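Local atomic coordinates of protein F1 (Vaccinia virus ankara, PDB entry 4D2M), a protein that probably blocks apoptosis of the infected host cell as a viral Bcl-2-like protein, binding the BH3 segment of the pro-apoptotic protein Bim. Residues A[53-56]-A[57-61]; A[62-65]-A[66-70]; A[105-108]-A[109-112]; A[157-160]-A[161-164]. The protein carries 1 engineered substitution. All blocks are in the same frame, centred on the assembly; numbering follows the deposited sequence.

Contact 1. Residues A[53-56]-A[57-61]; sequences TERD and HVMMA
Over one face of the Arg55 guanidinium lies the sulfur of Met59, SD standing 3.9 Å above the plane and centred on it. The His57 ring is met at its edge: the carbonyl of Thr53 comes in near the ring plane, with Thr53 O 3.1 Å from His57 CD2. That oxygen also takes the backbone N-H of His57, so one carbonyl serves the first helical turn and abuts the imidazole. Arg55 runs out extended with CG anti to N (chi1 -180°), and Met59 bends at its thioether (chi3 55°), which brings SD to the guanidinium. Polar ends turn to other chains: Arg55 NE donates to Cys170 O of the second subunit, its NH2 forms a salt bridge with Asp120 of the third subunit, and His57 ND1 is hydrogen-bonded to Thr82 of the second. Glu54 forms a salt bridge with Lys81 and a hydrogen bond with Tyr85 OH of that second subunit.

At the start of the helix, Thr53 and Asp56 exchange bonds. Asp56 N donates to Thr53 OG1 at 3.2 Å, and Thr53 N donates to Asp56 OD2 at 3.2 Å in a nearly straight bond (169°) that reaches the oxygen from above the carboxylate plane. Its charge probably also interacts favourably with the helix dipole. This reciprocal pair, with Thr53 as N-cap, is a capping box, and it opens helix 54-77.

Contact 2. Residues A[62-65]-A[66-70]; sequences VRYY and MSKQR
Tyr65 and Gln69, one helical turn apart, meet as ring and aliphatic stem. Gln69 CG sits over one face of the tyrosine in a CH-pi contact, 3.7 Å from the ring centroid and 18° off its normal. A bend at chi2 (-68°) carries the glutamine aslant over the ring, its amide plane 27° from that of the phenol, with Gln69 NE2 3.7 Å from Tyr65 CE1. The second subunit takes the Tyr65 hydroxyl, through its Asp94, and Gln69 OE1, through its Arg150.

Met66 makes the other close pairing. Its chain is extended beyond CG and runs beside Val62, both pointing the same way, and the methyl CE ends 3.5 Å from Val62 CG1. Nearer its root, Met66 CG lies 3.3 Å from Val62 O, the carbonyl that accepts the Met66 backbone N-H at 3.0 Å. Tyr64 and Lys68 also lie side by side, with Tyr64 CE1 4.0 Å from Lys68 CB.

The contact occupies the middle of helix 54-77, which is packed against the second subunit: Tyr64 meets the ring of its Tyr75, Val62 rests on its Cys170, and Tyr65 and Gln69 lie on its Asn90 and Thr146, in helices 80-99 and 135-150.

Contact 3. Residues A[105-108]-A[109-112]; sequences NIMY and DMAS
Met107 and Met110 slant across each other, the methyl CE of Met110 resting 3.6 Å from Met107 CG. A turn at the thioether (chi3 -69°) folds that methyl back towards the preceding turn, where it also lies 3.6 Å from Met107 CA. Tyr108 and Asp109 run at about a right angle, ring and carboxylate planes 60° apart, and Asp109 OD1 comes within 3.7 Å of Tyr108 CD2. The tyrosine side chain touches Leu148 of helix 135-150 and has a cation-pi partner in Arg151.

Towards its end the helix adds weak bonds three residues apart to those four apart. Ser112 N donates to Tyr108 O at 2.8 Å, while Ala111 N, bonded to Met107 O at 3.1 Å, adds a weak bond to that same Tyr108 oxygen. The Ser112 hydroxyl turns back, OG donating to Asp109 O at 2.8 Å from above the carbonyl plane, and so ties the residue after the helix to its last turn.

Met107, Met110 and Ala111 all pack on the bound peptide, through an apolar, an aromatic and an apolar peptide residue respectively, while Met107 and Ala111 also touch Phe144 of helix 135-150. Apolar side chains from helix 101-111 thus help line the BH3-binding groove, as in Bcl-2-like proteins.

Contact 4. Residues A[157-160]-A[161-164]; sequences KTIK and MFTL
Thr158 and Phe162 lie side by side and point the same way on helix 155-169, a helix of the Bcl-2-like bundle, here largely buried. In this pair the packing is tight. The methyl CG2 of Thr158 stands over one ring face in a CH-pi contact, 3.9 Å from the centroid of Phe162 and 28° off its normal; its nearest ring atom is Phe162 CZ at 3.5 Å. Over the same face, towards the CG end, lies Thr158 O, 3.4 Å from Phe162 CG. With CG2 anti to N (chi1 of OG1 -51°), the methyl is placed for the ring and Thr158 OG1 for its bond to Asn154 O. Phe162 continues onto Ile145 of helix 135-150 and Met66 of the second subunit.

Ile159 touches the ring more loosely, its CD1 4.4 Å from Phe162 CD2. On the looser, partly exposed side Lys160 extends beyond CG and packs on Lys160 of the fourth subunit, and Lys157 NZ comes near the like-charged NZ of Lys157 of the third.

Ile159 O is gripped twice by a single residue: Thr163 N donates at 3.0 Å and Thr163 OG1 at 2.8 Å, reaching the oxygen from opposite faces of its carbonyl plane.

Overall arrangement
Contacts 1 to 4 follow one another along an all-helical chain. Contacts 1 and 2 adjoin on helix 54-77, their centres about 14 Å apart, and both touch the second subunit. Contact 3 lies on helix 101-111, its centre about 28 Å from that of contact 2, and faces the bound peptide. Contact 4, on helix 155-169, lies nearest the chain centre, its centre about 17 Å from that of contact 2 and about 18 Å from that of contact 3; it too reaches the second subunit. Helix 54-77 thus lies at a subunit interface of this assembly, helix 101-111 contributes to the peptide-binding surface, and helix 155-169 connects the bundle interior with the neighbouring subunits.

Contact 1. Residues A[53-56]-A[57-61]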
loop_
_atom_site.group_PDB
_atom_site.type_symbol
_atom_site.label_atom_id
_atom_site.label_comp_id
_atom_site.label_asym_id
_atom_site.label_seq_id
_atom_site.Cartn_x
_atom_site.Cartn_y
_atom_site.Cartn_z
ATOM N N THR A 53 -19.710 12.557 -10.809
ATOM C CA THR A 53 -21.061 12.113 -10.476
ATOM C C THR A 53 -21.401 12.450 -9.032
ATOM O O THR A 53 -20.523 12.814 -8.251
ATOM C CB THR A 53 -21.221 10.597 -10.667
ATOM O OG1 THR A 53 -20.369 9.908 -9.744
ATOM C CG2 THR A 53 -20.867 10.188 -12.089
ATOM N N GLU A 54 -22.677 12.319 -8.682
ATOM C CA GLU A 54 -23.115 12.489 -7.301
ATOM C C GLU A 54 -22.405 11.490 -6.392
ATOM O O GLU A 54 -22.074 11.800 -5.248
ATOM C CB GLU A 54 -24.628 12.309 -7.188
ATOM C CG GLU A 54 -25.445 13.441 -7.790
ATOM C CD GLU A 54 -25.397 14.709 -6.957
ATOM O OE1 GLU A 54 -24.727 14.711 -5.902
ATOM O OE2 GLU A 54 -26.034 15.706 -7.358
ATOM N N ARG A 55 -22.177 10.288 -6.913
ATOM C CA ARG A 55 -21.493 9.243 -6.159
ATOM C C ARG A 55 -20.080 9.682 -5.788
ATOM O O ARG A 55 -19.650 9.506 -4.651
ATOM C CB ARG A 55 -21.453 7.941 -6.960
ATOM C CG ARG A 55 -20.758 6.794 -6.233
ATOM C CD ARG A 55 -21.128 5.440 -6.821
ATOM N NE ARG A 55 -20.678 4.333 -5.974
ATOM C CZ ARG A 55 -19.541 3.657 -6.139
ATOM N NH1 ARG A 55 -18.707 3.953 -7.130
ATOM N NH2 ARG A 55 -19.238 2.670 -5.305
ATOM N N ASP A 56 -19.367 10.262 -6.749
ATOM C CA ASP A 56 -18.017 10.757 -6.506
ATOM C C ASP A 56 -18.013 11.809 -5.400
ATOM O O ASP A 56 -17.112 11.835 -4.561
ATOM C CB ASP A 56 -17.419 11.348 -7.785
ATOM C CG ASP A 56 -17.137 10.296 -8.842
ATOM O OD1 ASP A 56 -16.826 9.144 -8.475
ATOM O OD2 ASP A 56 -17.221 10.626 -10.045
ATOM N N HIS A 57 -19.023 12.675 -5.406
ATOM C CA HIS A 57 -19.150 13.709 -4.384
ATOM C C HIS A 57 -19.383 13.099 -3.005
ATOM O O HIS A 57 -18.715 13.460 -2.037
ATOM C CB HIS A 57 -20.294 14.667 -4.719
ATOM C CG HIS A 57 -19.946 15.694 -5.750
ATOM N ND1 HIS A 57 -19.352 16.897 -5.431
ATOM C CD2 HIS A 57 -20.122 15.705 -7.092
ATOM C CE1 HIS A 57 -19.173 17.602 -6.533
ATOM N NE2 HIS A 57 -19.630 16.901 -7.556
ATOM N N VAL A 58 -20.335 12.177 -2.919
ATOM C CA VAL A 58 -20.693 11.584 -1.640
ATOM C C VAL A 58 -19.516 10.760 -1.138
ATOM O O VAL A 58 -19.159 10.832 0.036
ATOM C CB VAL A 58 -21.971 10.718 -1.752
ATOM C CG1 VAL A 58 -22.310 10.040 -0.406
ATOM C CG2 VAL A 58 -23.140 11.578 -2.281
ATOM N N MET A 59 -18.890 10.007 -2.037
ATOM C CA MET A 59 -17.728 9.205 -1.670
ATOM C C MET A 59 -16.605 10.072 -1.110
ATOM O O MET A 59 -15.989 9.727 -0.101
ATOM C CB MET A 59 -17.210 8.421 -2.873
ATOM C CG MET A 59 -17.858 7.056 -3.055
ATOM S SD MET A 59 -16.992 6.002 -4.240
ATOM C CE MET A 59 -15.344 6.021 -3.548
ATOM N N MET A 60 -16.339 11.190 -1.778
ATOM C CA MET A 60 -15.344 12.148 -1.310
ATOM C C MET A 60 -15.704 12.657 0.081
ATOM O O MET A 60 -14.832 12.848 0.927
ATOM C CB MET A 60 -15.231 13.326 -2.282
ATOM C CG MET A 60 -14.238 14.399 -1.850
ATOM S SD MET A 60 -12.521 13.837 -1.886
ATOM C CE MET A 60 -12.167 13.967 -3.637
ATOM N N ALA A 61 -16.995 12.880 0.304
ATOM C CA ALA A 61 -17.476 13.394 1.582
ATOM C C ALA A 61 -17.264 12.380 2.703
ATOM O O ALA A 61 -16.896 12.747 3.821
ATOM C CB ALA A 61 -18.949 13.768 1.480
#

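Contact 2. Residues A[62-65]-A[66-70]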
loop_
_atom_site.group_PDB
_atom_site.type_symbol
_atom_site.label_atom_id
_atom_site.label_comp_id
_atom_site.label_asym_id
_atom_site.label_seq_id
_atom_site.Cartn_x
_atom_site.Cartn_y
_atom_site.Cartn_z
ATOM N N VAL A 62 -17.501 11.108 2.401
ATOM C CA VAL A 62 -17.314 10.041 3.378
ATOM C C VAL A 62 -15.835 9.920 3.732
ATOM O O VAL A 62 -15.480 9.864 4.911
ATOM C CB VAL A 62 -17.856 8.689 2.846
ATOM C CG1 VAL A 62 -17.497 7.526 3.777
ATOM C CG2 VAL A 62 -19.366 8.761 2.674
ATOM N N ARG A 63 -14.981 9.891 2.714
ATOM C CA ARG A 63 -13.539 9.793 2.924
ATOM C C ARG A 63 -13.013 10.938 3.784
ATOM O O ARG A 63 -12.188 10.727 4.671
ATOM C CB ARG A 63 -12.791 9.796 1.593
ATOM C CG ARG A 63 -12.913 8.526 0.776
ATOM C CD ARG A 63 -11.819 8.500 -0.276
ATOM N NE ARG A 63 -12.043 7.497 -1.315
ATOM C CZ ARG A 63 -12.247 7.764 -2.605
ATOM N NH1 ARG A 63 -12.262 9.013 -3.061
ATOM N NH2 ARG A 63 -12.434 6.764 -3.453
ATOM N N TYR A 64 -13.480 12.149 3.504
ATOM C CA TYR A 64 -13.029 13.322 4.243
ATOM C C TYR A 64 -13.427 13.207 5.707
ATOM O O TYR A 64 -12.624 13.469 6.600
ATOM C CB TYR A 64 -13.603 14.610 3.642
ATOM C CG TYR A 64 -13.062 15.862 4.300
ATOM C CD1 TYR A 64 -13.651 16.380 5.447
ATOM C CD2 TYR A 64 -11.951 16.514 3.786
ATOM C CE1 TYR A 64 -13.151 17.518 6.056
ATOM C CE2 TYR A 64 -11.446 17.652 4.386
ATOM C CZ TYR A 64 -12.047 18.148 5.518
ATOM O OH TYR A 64 -11.536 19.280 6.108
ATOM N N TYR A 65 -14.672 12.808 5.946
ATOM C CA TYR A 65 -15.184 12.674 7.305
ATOM C C TYR A 65 -14.380 11.665 8.107
ATOM O O TYR A 65 -14.026 11.918 9.257
ATOM C CB TYR A 65 -16.656 12.261 7.286
ATOM C CG TYR A 65 -17.218 11.969 8.660
ATOM C CD1 TYR A 65 -17.524 13.000 9.537
ATOM C CD2 TYR A 65 -17.451 10.665 9.076
ATOM C CE1 TYR A 65 -18.039 12.741 10.793
ATOM C CE2 TYR A 65 -17.966 10.395 10.328
ATOM C CZ TYR A 65 -18.260 11.435 11.183
ATOM O OH TYR A 65 -18.775 11.163 12.429
ATOM N N MET A 66 -14.092 10.521 7.494
ATOM C CA MET A 66 -13.340 9.470 8.166
ATOM C C MET A 66 -11.946 9.962 8.543
ATOM O O MET A 66 -11.499 9.776 9.673
ATOM C CB MET A 66 -13.240 8.230 7.273
ATOM C CG MET A 66 -14.560 7.496 7.093
ATOM S SD MET A 66 -14.440 6.087 5.972
ATOM C CE MET A 66 -16.066 5.365 6.175
ATOM N N SER A 67 -11.270 10.597 7.596
ATOM C CA SER A 67 -9.900 11.049 7.806
ATOM C C SER A 67 -9.842 12.220 8.784
ATOM O O SER A 67 -8.958 12.286 9.635
ATOM C CB SER A 67 -9.260 11.448 6.476
ATOM O OG SER A 67 -9.117 10.328 5.619
ATOM N N LYS A 68 -10.789 13.143 8.657
ATOM C CA LYS A 68 -10.848 14.299 9.540
ATOM C C LYS A 68 -11.107 13.851 10.974
ATOM O O LYS A 68 -10.469 14.335 11.909
ATOM C CB LYS A 68 -11.932 15.273 9.071
ATOM C CG LYS A 68 -12.065 16.539 9.914
ATOM C CD LYS A 68 -10.764 17.321 9.967
ATOM C CE LYS A 68 -11.005 18.783 10.313
ATOM N NZ LYS A 68 -11.841 18.954 11.533
ATOM N N GLN A 69 -12.039 12.916 11.135
ATOM C CA GLN A 69 -12.358 12.360 12.445
ATOM C C GLN A 69 -11.141 11.687 13.067
ATOM O O GLN A 69 -10.890 11.826 14.265
ATOM C CB GLN A 69 -13.507 11.354 12.336
ATOM C CG GLN A 69 -14.876 11.990 12.224
ATOM C CD GLN A 69 -15.287 12.706 13.494
ATOM O OE1 GLN A 69 -15.207 12.150 14.590
ATOM N NE2 GLN A 69 -15.718 13.951 13.356
ATOM N N ARG A 70 -10.395 10.951 12.251
ATOM C CA ARG A 70 -9.188 10.289 12.725
ATOM C C ARG A 70 -8.169 11.301 13.231
ATOM O O ARG A 70 -7.584 11.127 14.301
ATOM C CB ARG A 70 -8.564 9.447 11.619
ATOM C CG ARG A 70 -7.166 8.956 11.955
ATOM C CD ARG A 70 -6.559 8.225 10.791
ATOM N NE ARG A 70 -5.120 8.048 10.960
ATOM C CZ ARG A 70 -4.572 7.201 11.825
ATOM N NH1 ARG A 70 -5.345 6.459 12.606
ATOM N NH2 ARG A 70 -3.253 7.099 11.916
#

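Contact 3. Residues A[105-108]-A[109-112]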
loop_
_atom_site.group_PDB
_atom_site.type_symbol
_atom_site.label_atom_id
_atom_site.label_comp_id
_atom_site.label_asym_id
_atom_site.label_seq_id
_atom_site.Cartn_x
_atom_site.Cartn_y
_atom_site.Cartn_z
ATOM N N ASN A 105 6.146 25.835 -6.141
ATOM C CA ASN A 105 5.320 25.556 -7.313
ATOM C C ASN A 105 6.136 25.009 -8.482
ATOM O O ASN A 105 5.779 23.994 -9.079
ATOM C CB ASN A 105 4.578 26.821 -7.761
ATOM C CG ASN A 105 3.545 27.285 -6.749
ATOM O OD1 ASN A 105 3.131 26.525 -5.873
ATOM N ND2 ASN A 105 3.116 28.537 -6.871
ATOM N N ILE A 106 7.228 25.689 -8.810
ATOM C CA ILE A 106 8.057 25.287 -9.943
ATOM C C ILE A 106 8.797 23.979 -9.653
ATOM O O ILE A 106 9.115 23.226 -10.573
ATOM C CB ILE A 106 9.067 26.405 -10.339
ATOM C CG1 ILE A 106 9.886 26.887 -9.128
ATOM C CG2 ILE A 106 8.312 27.549 -11.020
ATOM C CD1 ILE A 106 10.322 28.354 -9.195
ATOM N N MET A 107 9.045 23.689 -8.381
ATOM C CA MET A 107 9.664 22.420 -8.013
ATOM C C MET A 107 8.660 21.274 -8.107
ATOM O O MET A 107 9.042 20.127 -8.340
ATOM C CB MET A 107 10.257 22.498 -6.608
ATOM C CG MET A 107 11.571 23.263 -6.565
ATOM S SD MET A 107 11.982 23.870 -4.922
ATOM C CE MET A 107 12.524 22.364 -4.138
ATOM N N TYR A 108 7.377 21.580 -7.936
ATOM C CA TYR A 108 6.341 20.577 -8.145
ATOM C C TYR A 108 6.276 20.193 -9.617
ATOM O O TYR A 108 6.099 19.023 -9.954
ATOM C CB TYR A 108 4.973 21.078 -7.682
ATOM C CG TYR A 108 3.836 20.231 -8.208
ATOM C CD1 TYR A 108 3.556 18.990 -7.651
ATOM C CD2 TYR A 108 3.053 20.663 -9.271
ATOM C CE1 TYR A 108 2.526 18.208 -8.130
ATOM C CE2 TYR A 108 2.016 19.887 -9.756
ATOM C CZ TYR A 108 1.759 18.660 -9.182
ATOM O OH TYR A 108 0.731 17.878 -9.659
ATOM N N ASP A 109 6.417 21.189 -10.486
ATOM C CA ASP A 109 6.391 20.962 -11.926
ATOM C C ASP A 109 7.488 19.985 -12.335
ATOM O O ASP A 109 7.311 19.192 -13.260
ATOM C CB ASP A 109 6.551 22.283 -12.685
ATOM C CG ASP A 109 5.380 23.227 -12.474
ATOM O OD1 ASP A 109 4.277 22.753 -12.129
ATOM O OD2 ASP A 109 5.564 24.449 -12.659
ATOM N N MET A 110 8.618 20.041 -11.639
ATOM C CA MET A 110 9.706 19.101 -11.878
ATOM C C MET A 110 9.346 17.720 -11.347
ATOM O O MET A 110 9.742 16.708 -11.919
ATOM C CB MET A 110 11.000 19.586 -11.221
ATOM C CG MET A 110 11.607 20.810 -11.881
ATOM S SD MET A 110 13.234 21.217 -11.236
ATOM C CE MET A 110 12.786 21.746 -9.584
ATOM N N ALA A 111 8.595 17.687 -10.249
ATOM C CA ALA A 111 8.218 16.430 -9.613
ATOM C C ALA A 111 7.128 15.711 -10.400
ATOM O O ALA A 111 6.995 14.491 -10.314
ATOM C CB ALA A 111 7.757 16.677 -8.188
ATOM N N SER A 112 6.348 16.469 -11.166
ATOM C CA SER A 112 5.285 15.888 -11.977
ATOM C C SER A 112 5.861 15.245 -13.239
ATOM O O SER A 112 5.128 14.676 -14.048
ATOM C CB SER A 112 4.250 16.952 -12.346
ATOM O OG SER A 112 4.827 17.970 -13.141
#

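Contact 4. Residues A[157-160]-A[161-164]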
loop_
_atom_site.group_PDB
_atom_site.type_symbol
_atom_site.label_atom_id
_atom_site.label_comp_id
_atom_site.label_asym_id
_atom_site.label_seq_id
_atom_site.Cartn_x
_atom_site.Cartn_y
_atom_site.Cartn_z
ATOM N N LYS A 157 -1.130 6.754 -1.893
ATOM C CA LYS A 157 0.213 7.141 -2.311
ATOM C C LYS A 157 0.704 8.343 -1.515
ATOM O O LYS A 157 1.892 8.459 -1.211
ATOM C CB LYS A 157 0.241 7.458 -3.805
ATOM C CG LYS A 157 0.185 6.232 -4.694
ATOM C CD LYS A 157 -0.072 6.615 -6.143
ATOM C CE LYS A 157 0.270 5.478 -7.093
ATOM N NZ LYS A 157 -0.209 5.748 -8.477
ATOM N N THR A 158 -0.215 9.237 -1.175
ATOM C CA THR A 158 0.142 10.427 -0.418
ATOM C C THR A 158 0.606 10.073 0.990
ATOM O O THR A 158 1.639 10.564 1.447
ATOM C CB THR A 158 -1.032 11.408 -0.312
ATOM O OG1 THR A 158 -1.572 11.662 -1.613
ATOM C CG2 THR A 158 -0.562 12.709 0.294
ATOM N N ILE A 159 -0.160 9.233 1.682
ATOM C CA ILE A 159 0.166 8.895 3.063
ATOM C C ILE A 159 1.435 8.054 3.113
ATOM O O ILE A 159 2.208 8.146 4.068
ATOM C CB ILE A 159 -0.998 8.150 3.768
ATOM C CG1 ILE A 159 -0.706 7.975 5.264
ATOM C CG2 ILE A 159 -1.265 6.797 3.123
ATOM C CD1 ILE A 159 -0.596 9.286 6.044
ATOM N N LYS A 160 1.647 7.243 2.080
ATOM C CA LYS A 160 2.894 6.506 1.926
ATOM C C LYS A 160 4.076 7.463 1.844
ATOM O O LYS A 160 5.113 7.240 2.467
ATOM C CB LYS A 160 2.867 5.633 0.671
ATOM C CG LYS A 160 2.156 4.300 0.816
ATOM C CD LYS A 160 2.459 3.422 -0.392
ATOM C CE LYS A 160 1.347 2.434 -0.683
ATOM N NZ LYS A 160 1.448 1.886 -2.065
ATOM N N MET A 161 3.912 8.522 1.056
ATOM C CA MET A 161 4.965 9.512 0.869
ATOM C C MET A 161 5.274 10.224 2.179
ATOM O O MET A 161 6.438 10.391 2.543
ATOM C CB MET A 161 4.558 10.530 -0.201
ATOM C CG MET A 161 5.544 11.679 -0.387
ATOM S SD MET A 161 5.003 12.853 -1.643
ATOM C CE MET A 161 3.515 13.514 -0.891
ATOM N N PHE A 162 4.225 10.652 2.878
ATOM C CA PHE A 162 4.382 11.322 4.167
ATOM C C PHE A 162 5.149 10.442 5.147
ATOM O O PHE A 162 6.088 10.894 5.802
ATOM C CB PHE A 162 3.017 11.682 4.766
ATOM C CG PHE A 162 2.277 12.766 4.021
ATOM C CD1 PHE A 162 2.916 13.566 3.086
ATOM C CD2 PHE A 162 0.932 12.989 4.272
ATOM C CE1 PHE A 162 2.226 14.565 2.416
ATOM C CE2 PHE A 162 0.239 13.984 3.607
ATOM C CZ PHE A 162 0.885 14.772 2.679
ATOM N N THR A 163 4.747 9.178 5.235
ATOM C CA THR A 163 5.329 8.253 6.197
ATOM C C THR A 163 6.817 8.059 5.924
ATOM O O THR A 163 7.645 8.233 6.817
ATOM C CB THR A 163 4.604 6.898 6.162
ATOM O OG1 THR A 163 3.212 7.106 6.438
ATOM C CG2 THR A 163 5.183 5.934 7.193
ATOM N N LEU A 164 7.150 7.725 4.682
ATOM C CA LEU A 164 8.538 7.525 4.287
ATOM C C LEU A 164 9.390 8.767 4.542
ATOM O O LEU A 164 10.402 8.700 5.238
ATOM C CB LEU A 164 8.614 7.137 2.807
ATOM C CG LEU A 164 10.003 7.113 2.168
ATOM C CD1 LEU A 164 10.965 6.252 2.969
ATOM C CD2 LEU A 164 9.912 6.612 0.729
#